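Local coordinates for protein cysteine desulfurase (Elizabethkingia anophelis NUHP1, PDB 5VPR) that probably removes sulfur from L-cysteine to give L-alanine, passing the sulfur to a carrier, with covalently bound pyridoxal 5'-phosphate as cofactor, at residues 85-90 / 215-220; 221-226 / 244-249; 148-153 / 161-166; 155-160 / 183-188. All blocks are in the same frame, centred on the assembly; numbering follows the deposited sequence.

Interaction 1 of 4, residues 85-90 / 215-220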
# COMPACT_ATOMS: atom_id res chain seq x y z
N ARG A 85 9.05 11.07 10.08
CA ARG A 85 10.41 10.83 9.60
C ARG A 85 10.45 9.75 8.53
O ARG A 85 11.25 9.82 7.59
CB ARG A 85 11.33 10.47 10.77
CG ARG A 85 11.65 11.65 11.69
CD ARG A 85 12.71 11.29 12.73
NE ARG A 85 12.20 10.33 13.70
CZ ARG A 85 11.53 10.67 14.80
NH1 ARG A 85 11.31 11.95 15.08
NH2 ARG A 85 11.09 9.72 15.62
N PHE A 86 9.57 8.75 8.65
CA PHE A 86 9.51 7.64 7.70
C PHE A 86 9.19 8.12 6.28
O PHE A 86 9.79 7.64 5.31
CB PHE A 86 8.48 6.62 8.20
CG PHE A 86 8.38 5.37 7.37
CD1 PHE A 86 9.41 4.44 7.37
CD2 PHE A 86 7.24 5.11 6.63
CE1 PHE A 86 9.30 3.26 6.63
CE2 PHE A 86 7.12 3.93 5.88
CZ PHE A 86 8.15 3.02 5.88
N ILE A 87 8.27 9.07 6.14
CA ILE A 87 7.91 9.60 4.82
C ILE A 87 8.57 10.96 4.55
O ILE A 87 8.30 11.58 3.51
CB ILE A 87 6.39 9.70 4.64
CG1 ILE A 87 5.80 10.77 5.57
CG2 ILE A 87 5.73 8.32 4.83
CD1 ILE A 87 4.27 10.96 5.40
N ASN A 88 9.45 11.42 5.45
CA ASN A 88 10.11 12.72 5.36
C ASN A 88 9.11 13.86 5.18
O ASN A 88 9.33 14.79 4.41
CB ASN A 88 11.16 12.76 4.24
CG ASN A 88 12.17 13.89 4.45
OD1 ASN A 88 12.46 14.24 5.60
ND2 ASN A 88 12.68 14.47 3.36
N ALA A 89 8.01 13.80 5.93
CA ALA A 89 7.15 14.97 6.06
C ALA A 89 7.88 16.06 6.84
O ALA A 89 8.62 15.79 7.79
CB ALA A 89 5.83 14.61 6.77
N LYS A 90 7.68 17.32 6.42
CA LYS A 90 8.36 18.41 7.09
C LYS A 90 7.83 18.64 8.50
O LYS A 90 8.60 19.02 9.40
CB LYS A 90 8.25 19.69 6.26
CG LYS A 90 8.98 20.88 6.84
CD LYS A 90 9.05 22.03 5.84
CE LYS A 90 9.77 23.23 6.42
NZ LYS A 90 9.86 24.32 5.41
N PHE A 215 9.34 0.47 -0.91
CA PHE A 215 10.51 1.31 -1.14
C PHE A 215 10.33 2.64 -0.45
O PHE A 215 9.22 3.02 -0.05
CB PHE A 215 10.80 1.51 -2.63
CG PHE A 215 9.59 1.77 -3.46
CD1 PHE A 215 9.03 0.75 -4.21
CD2 PHE A 215 9.03 3.03 -3.52
CE1 PHE A 215 7.92 0.97 -5.00
CE2 PHE A 215 7.91 3.27 -4.30
CZ PHE A 215 7.36 2.24 -5.05
N GLU A 216 11.44 3.35 -0.30
CA GLU A 216 11.46 4.55 0.53
C GLU A 216 10.58 5.64 -0.07
O GLU A 216 10.53 5.83 -1.28
CB GLU A 216 12.89 5.06 0.69
CG GLU A 216 12.97 6.39 1.43
CD GLU A 216 14.38 6.74 1.91
OE1 GLU A 216 15.16 5.79 2.16
OE2 GLU A 216 14.68 7.95 2.03
N ILE A 217 9.88 6.36 0.81
CA ILE A 217 9.00 7.46 0.44
C ILE A 217 9.60 8.76 0.97
O ILE A 217 9.99 8.83 2.15
CB ILE A 217 7.58 7.25 1.00
CG1 ILE A 217 6.97 5.94 0.48
CG2 ILE A 217 6.69 8.47 0.72
CD1 ILE A 217 6.88 5.85 -1.01
N ASP A 218 9.66 9.79 0.12
CA ASP A 218 10.07 11.14 0.52
C ASP A 218 9.05 12.09 -0.08
O ASP A 218 9.17 12.48 -1.25
CB ASP A 218 11.50 11.47 0.04
CG ASP A 218 12.02 12.82 0.56
OD1 ASP A 218 11.21 13.72 0.90
OD2 ASP A 218 13.26 12.98 0.63
N VAL A 219 8.05 12.47 0.72
CA VAL A 219 6.96 13.29 0.21
C VAL A 219 7.43 14.70 -0.11
O VAL A 219 6.77 15.40 -0.89
CB VAL A 219 5.78 13.34 1.21
CG1 VAL A 219 5.22 11.92 1.48
CG2 VAL A 219 6.20 14.04 2.51
N GLN A 220 8.55 15.15 0.48
CA GLN A 220 9.06 16.48 0.15
C GLN A 220 9.64 16.51 -1.25
O GLN A 220 9.33 17.41 -2.04
CB GLN A 220 10.09 16.94 1.19
CG GLN A 220 9.42 17.45 2.48
CD GLN A 220 10.38 18.09 3.47
OE1 GLN A 220 10.78 19.25 3.31
NE2 GLN A 220 10.74 17.35 4.51
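Val219 N donates a nearly straight hydrogen bond of 2.9 Å to Ile87 O, tying the last turn of helix 67-87 to the first residue of helix 219-222. One residue further along each segment, Gln220 NE2 reaches Asn88 O at 2.9 Å. This amide lies flat toward its acceptor but meets it from above the carbonyl plane, 43° out of it. The third polar link joins side chains: Asn88 ND2 gives its N-H to Asp218 OD1 at 3.0 Å, with a weaker share going to OD2. In both residues CG is anti to the backbone N (chi1 -160° in Asn88, -174° in Asp218), and the two side chains run alongside each other in the same direction; the donor meets OD1 from above the carboxylate plane. Asp218 OD1 also takes a weak bond from Gln220 N and thereby caps the helix that Asp218 precedes.

Apolar packing accompanies these bonds on the side facing the large sheet. Ile87 CB touches Val219 CG1 at 4.0 Å and Ile217 CG2 at 4.1 Å, and Val219 CG2 leans against Ala89.

The bonding groups are positioned by two helix ends. Asn88, with positive phi, is the C-prime residue of a Schellman motif in which Ala89 N returns to Gln84 O; the turn sets Ile87 O and Asn88 O toward the start of the other helix. Arg305 hydrogen-bonds to Phe86 O and makes a cation-pi contact with the Phe86 ring, which packs on helix 287-303. Toward the large sheet, Ile87 rests on Phe229 of strand 226-230, while Ile87, Ala89 and Val219 all cover Tyr244 of strand 241-245.

Interaction 2 of 4, residues 221-226 / 244-249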
# COMPACT_ATOMS: atom_id res chain seq x y z
N THR A 221 10.47 15.52 -1.61
CA THR A 221 10.96 15.49 -2.98
C THR A 221 9.87 15.03 -3.95
O THR A 221 9.84 15.48 -5.10
CB THR A 221 12.20 14.59 -3.09
OG1 THR A 221 11.91 13.29 -2.57
CG2 THR A 221 13.36 15.19 -2.31
N MET A 222 8.94 14.19 -3.50
CA MET A 222 7.85 13.77 -4.37
C MET A 222 6.93 14.93 -4.71
O MET A 222 6.30 14.94 -5.78
CB MET A 222 7.04 12.64 -3.70
CG MET A 222 5.85 12.14 -4.53
SD MET A 222 4.83 10.90 -3.68
CE MET A 222 6.07 9.65 -3.36
N ASP A 223 6.80 15.90 -3.82
CA ASP A 223 5.93 17.06 -4.03
C ASP A 223 4.47 16.65 -4.27
O ASP A 223 3.73 17.32 -4.99
CB ASP A 223 6.46 17.93 -5.19
CG ASP A 223 5.75 19.25 -5.26
OD1 ASP A 223 5.48 19.82 -4.18
OD2 ASP A 223 5.43 19.69 -6.39
N CYS A 224 4.02 15.56 -3.65
CA CYS A 224 2.59 15.29 -3.63
C CYS A 224 1.90 16.27 -2.68
O CYS A 224 2.52 16.81 -1.75
CB CYS A 224 2.32 13.86 -3.18
SG CYS A 224 3.12 13.52 -1.59
N ASP A 225 0.61 16.52 -2.91
CA ASP A 225 -0.16 17.28 -1.94
C ASP A 225 -0.74 16.39 -0.84
O ASP A 225 -0.89 16.84 0.30
CB ASP A 225 -1.31 18.02 -2.62
CG ASP A 225 -0.81 19.13 -3.54
OD1 ASP A 225 -0.01 19.95 -3.06
OD2 ASP A 225 -1.20 19.15 -4.71
N PHE A 226 -1.06 15.15 -1.18
CA PHE A 226 -1.54 14.14 -0.25
C PHE A 226 -0.83 12.82 -0.54
O PHE A 226 -0.52 12.52 -1.69
CB PHE A 226 -3.04 13.86 -0.36
CG PHE A 226 -3.89 15.07 -0.26
CD1 PHE A 226 -4.33 15.71 -1.40
CD2 PHE A 226 -4.27 15.56 0.98
CE1 PHE A 226 -5.13 16.83 -1.32
CE2 PHE A 226 -5.07 16.69 1.07
CZ PHE A 226 -5.50 17.32 -0.08
N TYR A 244 -0.98 11.75 4.85
CA TYR A 244 -0.14 12.94 4.87
C TYR A 244 -0.74 13.99 3.95
O TYR A 244 -1.25 13.66 2.87
CB TYR A 244 1.29 12.63 4.41
CG TYR A 244 2.01 13.85 3.85
CD1 TYR A 244 2.64 14.75 4.70
CD2 TYR A 244 2.07 14.10 2.47
CE1 TYR A 244 3.30 15.88 4.20
CE2 TYR A 244 2.73 15.21 1.96
CZ TYR A 244 3.34 16.10 2.83
OH TYR A 244 3.99 17.19 2.35
N GLY A 245 -0.68 15.25 4.37
CA GLY A 245 -0.97 16.35 3.48
C GLY A 245 -0.08 17.55 3.74
O GLY A 245 0.21 17.85 4.90
N LYS A 246 0.38 18.23 2.68
CA LYS A 246 1.04 19.52 2.85
C LYS A 246 0.22 20.41 3.76
O LYS A 246 -0.99 20.55 3.56
CB LYS A 246 1.24 20.23 1.51
CG LYS A 246 2.30 19.66 0.59
CD LYS A 246 2.61 20.68 -0.50
CE LYS A 246 3.37 20.06 -1.67
NZ LYS A 246 3.60 21.04 -2.77
N ALA A 247 0.87 21.01 4.76
CA ALA A 247 0.16 21.92 5.66
C ALA A 247 -0.58 23.00 4.88
O ALA A 247 -1.73 23.32 5.19
CB ALA A 247 1.13 22.56 6.66
N SER A 248 0.06 23.55 3.85
CA SER A 248 -0.57 24.62 3.08
C SER A 248 -1.82 24.14 2.35
O SER A 248 -2.69 24.96 2.02
CB SER A 248 0.42 25.23 2.09
OG SER A 248 1.01 24.22 1.29
N VAL A 249 -1.94 22.84 2.09
CA VAL A 249 -3.12 22.30 1.43
C VAL A 249 -4.19 21.89 2.44
O VAL A 249 -5.37 22.18 2.24
CB VAL A 249 -2.71 21.12 0.53
CG1 VAL A 249 -3.93 20.44 -0.05
CG2 VAL A 249 -1.79 21.64 -0.56
O HOH W 1 4.70 17.06 -0.30
O HOH W 2 0.72 22.36 -3.61
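In the seven-stranded sheet of this class-V aminotransferase family member, where strand 241-245 lies between 95-98 and 226-230, Phe226 and Gly245 form an antiparallel non-hydrogen-bonded pair. Phe226 CA sends its hydrogen toward Tyr244 O, and Gly245 CA does the same toward Asp225 O, which also accepts from Lys246 N at 3.0 Å. Beyond the pair, Val249 CG1 packs on Phe226 CZ at 3.5 Å.

The extended Lys246 side chain runs past Cys224 O, with CE 3.4 Å from that oxygen, and ends in a salt bridge from NZ to Asp223 OD1 of 2.6 Å, met on the syn side of the carboxylate. Asp225 OD1 is a second, longer partner of NZ at 3.8 Å; a water that donates to Asp225 OD1 and accepts from NZ bridges the two. A further water accepts from Tyr244 OH and donates to Cys224 O, whose residue also places SG obliquely beside the tyrosine ring.

Arg197 pairs with both Asp223 and Asp225, and Asp225 OD2 additionally accepts from Ile204 N. The two carboxylates thus draw Lys246 and Arg197 together, and these basic neighbours would favour both aspartates staying ionised.

Interaction 3 of 4, residues 148-153 / 161-166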
# COMPACT_ATOMS: atom_id res chain seq x y z
N ARG A 148 -12.68 12.07 -15.00
CA ARG A 148 -11.92 11.57 -16.13
C ARG A 148 -10.93 10.52 -15.64
O ARG A 148 -10.35 10.66 -14.56
CB ARG A 148 -11.19 12.70 -16.86
CG ARG A 148 -11.98 13.99 -16.89
CD ARG A 148 -11.31 15.01 -17.76
NE ARG A 148 -11.56 14.77 -19.17
CZ ARG A 148 -11.01 15.46 -20.16
NH1 ARG A 148 -10.16 16.44 -19.90
NH2 ARG A 148 -11.31 15.16 -21.42
N VAL A 149 -10.76 9.46 -16.42
CA VAL A 149 -9.99 8.30 -16.01
C VAL A 149 -8.83 8.12 -16.97
O VAL A 149 -9.04 8.04 -18.18
CB VAL A 149 -10.85 7.03 -15.95
CG1 VAL A 149 -10.03 5.86 -15.42
CG2 VAL A 149 -12.07 7.28 -15.08
N ILE A 150 -7.62 8.07 -16.43
CA ILE A 150 -6.45 7.81 -17.28
C ILE A 150 -6.52 6.37 -17.78
O ILE A 150 -6.66 5.44 -16.97
CB ILE A 150 -5.16 8.06 -16.50
CG1 ILE A 150 -5.09 9.52 -16.04
CG2 ILE A 150 -3.94 7.70 -17.35
CD1 ILE A 150 -3.92 9.81 -15.13
N PRO A 151 -6.47 6.14 -19.09
CA PRO A 151 -6.58 4.76 -19.59
C PRO A 151 -5.33 3.96 -19.27
O PRO A 151 -4.24 4.49 -19.05
CB PRO A 151 -6.74 4.94 -21.11
CG PRO A 151 -6.88 6.42 -21.35
CD PRO A 151 -6.28 7.11 -20.18
N MET A 152 -5.51 2.64 -19.26
CA MET A 152 -4.40 1.70 -19.18
C MET A 152 -4.09 1.14 -20.57
O MET A 152 -5.01 0.86 -21.35
CB MET A 152 -4.71 0.56 -18.22
CG MET A 152 -4.25 0.84 -16.82
SD MET A 152 -4.47 -0.60 -15.77
CE MET A 152 -4.13 -1.91 -16.94
N ASN A 153 -2.80 1.01 -20.87
CA ASN A 153 -2.36 0.35 -22.09
C ASN A 153 -2.50 -1.17 -21.94
O ASN A 153 -2.84 -1.69 -20.87
CB ASN A 153 -0.92 0.73 -22.42
CG ASN A 153 -0.75 2.22 -22.65
OD1 ASN A 153 -1.17 2.76 -23.68
ND2 ASN A 153 -0.10 2.89 -21.71
N ASP A 161 0.31 10.30 -21.19
CA ASP A 161 0.38 11.42 -22.12
C ASP A 161 -1.00 12.01 -22.42
O ASP A 161 -1.08 13.10 -23.00
CB ASP A 161 1.08 10.98 -23.41
CG ASP A 161 2.60 10.86 -23.24
OD1 ASP A 161 3.16 11.54 -22.35
OD2 ASP A 161 3.23 10.07 -23.99
N VAL A 162 -2.08 11.35 -22.00
CA VAL A 162 -3.39 11.96 -22.11
C VAL A 162 -3.48 13.23 -21.26
O VAL A 162 -4.26 14.14 -21.57
CB VAL A 162 -4.48 10.93 -21.74
CG1 VAL A 162 -4.72 10.88 -20.23
CG2 VAL A 162 -5.75 11.23 -22.49
N LEU A 163 -2.68 13.32 -20.19
CA LEU A 163 -2.69 14.52 -19.35
C LEU A 163 -2.31 15.76 -20.15
O LEU A 163 -2.78 16.86 -19.84
CB LEU A 163 -1.75 14.35 -18.16
CG LEU A 163 -2.06 13.17 -17.22
CD1 LEU A 163 -1.05 13.07 -16.09
CD2 LEU A 163 -3.46 13.33 -16.67
N ASP A 164 -1.49 15.60 -21.19
CA ASP A 164 -1.08 16.73 -22.01
C ASP A 164 -2.27 17.44 -22.64
O ASP A 164 -2.21 18.65 -22.88
CB ASP A 164 -0.10 16.26 -23.09
CG ASP A 164 1.27 15.91 -22.54
OD1 ASP A 164 1.51 16.14 -21.33
OD2 ASP A 164 2.12 15.41 -23.31
N GLU A 165 -3.36 16.71 -22.91
CA GLU A 165 -4.57 17.31 -23.45
C GLU A 165 -5.63 17.61 -22.39
O GLU A 165 -6.39 18.58 -22.55
CB GLU A 165 -5.18 16.39 -24.52
N TRP A 166 -5.69 16.83 -21.30
CA TRP A 166 -6.75 16.99 -20.31
C TRP A 166 -6.48 18.11 -19.30
O TRP A 166 -7.43 18.74 -18.82
CB TRP A 166 -6.96 15.69 -19.53
CG TRP A 166 -7.54 14.57 -20.31
CD1 TRP A 166 -7.92 14.59 -21.62
CD2 TRP A 166 -7.81 13.25 -19.83
NE1 TRP A 166 -8.41 13.36 -21.99
CE2 TRP A 166 -8.36 12.52 -20.90
CE3 TRP A 166 -7.65 12.62 -18.60
CZ2 TRP A 166 -8.74 11.19 -20.78
CZ3 TRP A 166 -8.02 11.29 -18.48
CH2 TRP A 166 -8.56 10.59 -19.56
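With chi3 at 79°, the Arg148 side chain bends so that its guanidinium turns back over Trp166, whose own chi1 of -69° sets CG beside the backbone N. The two meet as a stacked cation-pi pair joining edge strand 146-150 of the seven-stranded sheet to the short helix 163-166 that follows it. Arg148 CZ stands 3.6 Å from the centroid of the five-membered ring, over its face, with the planes 27° apart. NH1 lies toward Trp166 CG, whereas NH2 is above the CD1 and NE1 side. Nearer the backbone, Arg148 CB covers the six-membered ring in a CH-pi contact at 4.2 Å. Val162 CG2 takes the opposite face, so the indole is sandwiched between Arg148 and Val162.

Glu121 forms a salt bridge with Arg148 NH1, holding the cation in place from the neighbouring strand 121-125 and probably partly offsetting its charge. The apolar side of the contact is made by Ile150: its CD1 meets Leu163 CD2 at 3.9 Å, the two side chains crossing at about a right angle. Pro151 CD, a corner of the pyrrolidine ring, faces Val162 CG1 at 4.1 Å. At the far rim of the indole, Val149 O lies near the ring plane, 2.9 Å from Trp166 CH2.

Interaction 4 of 4, residues 155-160 / 183-188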
# COMPACT_ATOMS: atom_id res chain seq x y z
N ASP A 155 -0.14 -3.44 -21.86
CA ASP A 155 0.87 -3.98 -20.95
C ASP A 155 0.66 -3.57 -19.50
O ASP A 155 1.55 -3.81 -18.67
CB ASP A 155 2.27 -3.56 -21.41
CG ASP A 155 2.47 -2.05 -21.40
OD1 ASP A 155 1.55 -1.32 -20.96
OD2 ASP A 155 3.54 -1.58 -21.82
N GLY A 156 -0.48 -2.97 -19.16
CA GLY A 156 -0.77 -2.60 -17.79
C GLY A 156 -0.28 -1.24 -17.34
O GLY A 156 -0.55 -0.85 -16.20
N THR A 157 0.44 -0.50 -18.18
CA THR A 157 0.96 0.81 -17.81
C THR A 157 -0.08 1.89 -18.09
O THR A 157 -0.98 1.72 -18.92
CB THR A 157 2.25 1.13 -18.56
OG1 THR A 157 2.01 1.05 -19.97
CG2 THR A 157 3.35 0.14 -18.20
N LEU A 158 0.06 3.03 -17.41
CA LEU A 158 -0.84 4.16 -17.62
C LEU A 158 -0.50 4.90 -18.91
O LEU A 158 0.67 5.05 -19.26
CB LEU A 158 -0.77 5.14 -16.44
CG LEU A 158 -1.44 4.68 -15.14
CD1 LEU A 158 -1.27 5.74 -14.03
CD2 LEU A 158 -2.91 4.38 -15.38
N GLN A 159 -1.54 5.36 -19.61
CA GLN A 159 -1.36 6.23 -20.78
C GLN A 159 -1.33 7.67 -20.29
O GLN A 159 -2.28 8.44 -20.43
CB GLN A 159 -2.48 5.99 -21.79
N ILE A 160 -0.19 8.05 -19.71
CA ILE A 160 -0.13 9.33 -18.99
C ILE A 160 -0.02 10.52 -19.92
O ILE A 160 -0.26 11.65 -19.48
CB ILE A 160 1.04 9.39 -17.99
CG1 ILE A 160 2.39 9.34 -18.72
CG2 ILE A 160 0.93 8.27 -16.98
CD1 ILE A 160 3.56 9.65 -17.82
N LEU A 183 -1.24 -5.78 -10.58
CA LEU A 183 -0.04 -6.17 -11.30
C LEU A 183 1.25 -5.73 -10.63
O LEU A 183 2.32 -6.22 -11.01
CB LEU A 183 -0.08 -5.63 -12.74
CG LEU A 183 -1.23 -6.11 -13.63
CD1 LEU A 183 -1.17 -5.43 -14.98
CD2 LEU A 183 -1.18 -7.63 -13.79
N GLY A 184 1.20 -4.83 -9.65
CA GLY A 184 2.41 -4.34 -9.03
C GLY A 184 3.19 -3.35 -9.87
O GLY A 184 4.36 -3.09 -9.57
N ILE A 185 2.59 -2.78 -10.91
CA ILE A 185 3.32 -1.88 -11.78
C ILE A 185 3.61 -0.57 -11.05
O ILE A 185 2.72 0.01 -10.42
CB ILE A 185 2.54 -1.65 -13.08
CG1 ILE A 185 2.71 -2.88 -13.98
CG2 ILE A 185 3.00 -0.36 -13.77
CD1 ILE A 185 1.78 -2.96 -15.17
N VAL A 186 4.86 -0.13 -11.10
CA VAL A 186 5.25 1.15 -10.53
C VAL A 186 4.91 2.25 -11.53
O VAL A 186 5.51 2.33 -12.60
CB VAL A 186 6.74 1.17 -10.16
CG1 VAL A 186 7.14 2.56 -9.65
CG2 VAL A 186 7.04 0.06 -9.15
N ASN A 187 3.97 3.10 -11.18
CA ASN A 187 3.57 4.15 -12.10
C ASN A 187 4.56 5.32 -12.06
O ASN A 187 5.24 5.53 -11.05
CB ASN A 187 2.16 4.64 -11.76
CG ASN A 187 1.11 3.63 -12.16
OD1 ASN A 187 1.15 3.09 -13.27
ND2 ASN A 187 0.17 3.34 -11.25
N PRO A 188 4.70 6.05 -13.16
CA PRO A 188 5.72 7.11 -13.20
C PRO A 188 5.24 8.38 -12.50
O PRO A 188 4.91 9.42 -13.12
CB PRO A 188 5.94 7.30 -14.70
CG PRO A 188 4.60 7.00 -15.28
CD PRO A 188 4.07 5.85 -14.47
O HOH W 3 -0.69 0.99 -13.97
O HOH W 4 2.34 3.01 -15.67
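Segments 155-160 and 183-188 are irregular and run 32° apart, with the CA atoms of Thr157 and Ile185 7.0 Å from each other. An Asx turn shapes the first of them: Asp155 OD1 accepts from Thr157 N at 3.1 Å and from Thr157 OG1 at 2.6 Å, the backbone donor arriving above the carboxylate plane and the hydroxyl on the syn side. Gly156, at positive phi within that turn, offers a bare backbone on which Ile185 rests; the extended end of the isoleucine (chi2 167°) carries CD1 to 3.3 Å from Gly156 O. Beside Ile185, Leu183 CD1 touches Gly156 CA.

No direct hydrogen bond joins the two loops; polar linkage passes through water instead. Asn187 OD1 accepts from two waters, one of which also donates to Gly156 O while the other accepts from Leu158 N. Its amide is fixed from the other end, ND2 bonding to Asn177 O at the end of strand 171-177. Leu158 lies across this amide at about a right angle, with CG 3.6 Å from Asn187 OD1.

The contact thus joins the loop before helix 163-166 to the one leading into helix 189-199, on which Ile160 also packs. Where that helix begins, Ile160 and Pro188 slide past each other in opposite directions, Ile160 CD1 coming to 3.8 Å from Pro188 CG.

How the interactions relate
Interactions 1 and 2 touch and share helix 219-222: they meet at Tyr244, and Val219 CB of interaction 1 also packs on Cys224 SG of interaction 2. Interaction 2 is the buried one, uniting strand pairing with a charge network; the other three are partly buried. Interaction 1 relies on direct hydrogen bonds between helix ends. Interactions 3 and 4, with centres about 12 Å apart, alternate along the chain and meet where Pro151 O faces Gln159 N, a probable hydrogen bond. Neither has a direct hydrogen bond between its own segments: stacking dominates interaction 3, and waters link interaction 4. Interactions 2 and 3 both reach the seven-stranded sheet, interaction 3 at one of its two outermost strands and interaction 2 further in.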